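Local structure of meso-diaminopimelate dehydrogenase (Clostridium tetani, 3WGQ) at residues I119-D124 with V303-I308. The protein probably catalyses the reversible, NADP-dependent oxidative deamination of meso-diaminopimelate to L-2-amino-6-oxopimelate. The protein carries 6 engineered substitutions. Sequence-based numbering, arbitrary orientation.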
loop_
_atom_site.group_PDB
_atom_site.type_symbol
_atom_site.label_atom_id
_atom_site.label_comp_id
_atom_site.label_asym_id
_atom_site.label_seq_id
_atom_site.Cartn_x
_atom_site.Cartn_y
_atom_site.Cartn_z
ATOM N N ILE B 119 -3.714 -2.826 18.086
ATOM C CA ILE B 119 -4.770 -3.803 17.869
ATOM C C ILE B 119 -5.002 -4.118 16.392
ATOM O O ILE B 119 -4.750 -3.290 15.519
ATOM C CB ILE B 119 -6.104 -3.291 18.471
ATOM C CG1 ILE B 119 -6.068 -3.380 20.001
ATOM C CG2 ILE B 119 -7.270 -4.092 17.937
ATOM C CD1 ILE B 119 -4.992 -2.549 20.657
ATOM N N SER B 120 -5.458 -5.340 16.135
ATOM C CA SER B 120 -5.804 -5.795 14.799
ATOM C C SER B 120 -4.801 -5.629 13.656
ATOM O O SER B 120 -5.159 -5.126 12.591
ATOM C CB SER B 120 -7.126 -5.143 14.392
ATOM O OG SER B 120 -8.141 -5.389 15.355
ATOM N N THR B 121 -3.553 -6.035 13.849
ATOM C CA THR B 121 -2.611 -5.937 12.739
ATOM C C THR B 121 -2.486 -7.329 12.098
ATOM O O THR B 121 -2.993 -8.313 12.642
ATOM C CB THR B 121 -1.228 -5.390 13.183
ATOM O OG1 THR B 121 -0.432 -5.127 12.021
ATOM C CG2 THR B 121 -0.508 -6.374 14.066
ATOM N N GLY B 122 -1.837 -7.402 10.940
ATOM C CA GLY B 122 -1.691 -8.658 10.214
ATOM C C GLY B 122 -1.993 -8.311 8.767
ATOM O O GLY B 122 -1.783 -7.153 8.390
ATOM N N TRP B 123 -2.462 -9.250 7.942
ATOM C CA TRP B 123 -2.765 -8.860 6.567
ATOM C C TRP B 123 -4.229 -8.461 6.417
ATOM O O TRP B 123 -4.561 -7.629 5.588
ATOM C CB TRP B 123 -2.341 -9.926 5.527
ATOM C CG TRP B 123 -2.820 -11.335 5.691
ATOM C CD1 TRP B 123 -2.341 -12.279 6.563
ATOM C CD2 TRP B 123 -3.801 -12.001 4.879
ATOM N NE1 TRP B 123 -2.956 -13.490 6.333
ATOM C CE2 TRP B 123 -3.857 -13.348 5.308
ATOM C CE3 TRP B 123 -4.635 -11.590 3.827
ATOM C CZ2 TRP B 123 -4.716 -14.290 4.719
ATOM C CZ3 TRP B 123 -5.493 -12.535 3.237
ATOM C CH2 TRP B 123 -5.521 -13.865 3.688
ATOM N N ASP B 124 -5.104 -9.052 7.225
ATOM C CA ASP B 124 -6.515 -8.658 7.231
ATOM C C ASP B 124 -7.210 -9.187 8.480
ATOM O O ASP B 124 -7.531 -10.375 8.568
ATOM C CB ASP B 124 -7.271 -9.124 5.979
ATOM C CG ASP B 124 -8.562 -8.321 5.756
ATOM O OD1 ASP B 124 -8.863 -7.458 6.608
ATOM O OD2 ASP B 124 -9.272 -8.540 4.740
ATOM N N VAL B 303 -3.948 1.870 19.431
ATOM C CA VAL B 303 -3.807 2.378 18.072
ATOM C C VAL B 303 -4.021 1.231 17.095
ATOM O O VAL B 303 -3.974 0.058 17.482
ATOM C CB VAL B 303 -2.397 2.965 17.812
ATOM C CG1 VAL B 303 -2.227 4.263 18.573
ATOM C CG2 VAL B 303 -1.324 1.958 18.217
ATOM N N THR B 304 -4.264 1.578 15.835
ATOM C CA THR B 304 -4.447 0.586 14.785
ATOM C C THR B 304 -3.426 0.888 13.687
ATOM O O THR B 304 -2.745 1.915 13.734
ATOM C CB THR B 304 -5.872 0.646 14.180
ATOM O OG1 THR B 304 -6.016 1.834 13.395
ATOM C CG2 THR B 304 -6.924 0.639 15.287
ATOM N N VAL B 305 -3.311 0.000 12.703
ATOM C CA VAL B 305 -2.368 0.228 11.611
ATOM C C VAL B 305 -2.668 1.547 10.891
ATOM O O VAL B 305 -1.786 2.140 10.267
ATOM C CB VAL B 305 -2.418 -0.922 10.575
ATOM C CG1 VAL B 305 -2.003 -2.229 11.233
ATOM C CG2 VAL B 305 -3.826 -1.056 10.003
ATOM N N LEU B 306 -3.914 2.004 10.988
ATOM C CA LEU B 306 -4.336 3.235 10.326
ATOM C C LEU B 306 -3.728 4.490 10.949
ATOM O O LEU B 306 -3.706 5.539 10.319
ATOM C CB LEU B 306 -5.864 3.367 10.357
ATOM C CG LEU B 306 -6.729 2.162 9.958
ATOM C CD1 LEU B 306 -8.201 2.545 10.060
ATOM C CD2 LEU B 306 -6.394 1.719 8.551
ATOM N N ASP B 307 -3.235 4.378 12.178
ATOM C CA ASP B 307 -2.643 5.523 12.880
ATOM C C ASP B 307 -1.126 5.594 12.747
ATOM O O ASP B 307 -0.516 6.585 13.148
ATOM C CB ASP B 307 -2.948 5.455 14.387
ATOM C CG ASP B 307 -4.428 5.305 14.698
ATOM O OD1 ASP B 307 -5.235 6.115 14.207
ATOM O OD2 ASP B 307 -4.781 4.374 15.455
ATOM N N ILE B 308 -0.518 4.556 12.188
ATOM C CA ILE B 308 0.945 4.481 12.096
ATOM C C ILE B 308 1.616 4.738 10.745
ATOM O O ILE B 308 1.359 4.035 9.770
ATOM C CB ILE B 308 1.427 3.095 12.582
ATOM C CG1 ILE B 308 0.875 2.812 13.984
ATOM C CG2 ILE B 308 2.955 3.046 12.591
ATOM C CD1 ILE B 308 1.123 1.396 14.470
HETATM O O HOH W 1 -4.772 -2.458 13.197
#
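V303 ends strand 301-303, outermost within this chain in the parallel, Rossmann-type sheet, and meets I119 just past the neighbouring strand 116-118. I119 N donates to V303 O at 3.0 Å. The bond is nearly straight, with an N-H...O angle of 172°. V303 also bonds through its backbone to S117, so both bonds belong to the parallel pairing of the two strands. Beyond them the two segments separate and a water lies between their backbones.

T304 opens an ST turn. Its OG1 accepts the N-H of L306, while T304 N donates to D307 OD2 at 2.9 Å, on the anti side of the carboxylate and 27° out of its plane. The backbone CA of T304 lies 4.0 Å from I119 O.

V305 N donates to the water at 2.9 Å. The same water gives a weak bond to S120 O, and so links the two loops where no direct bond joins them. S120 is held separately, by D91 and F93.

The V305 side chain crosses that of T121 at a slant. A chi1 of -171° swings the T121 hydroxyl opposite the backbone N, toward a methyl: T121 OG1, buried without a polar partner in the model, sits 3.4 Å from V305 CG1.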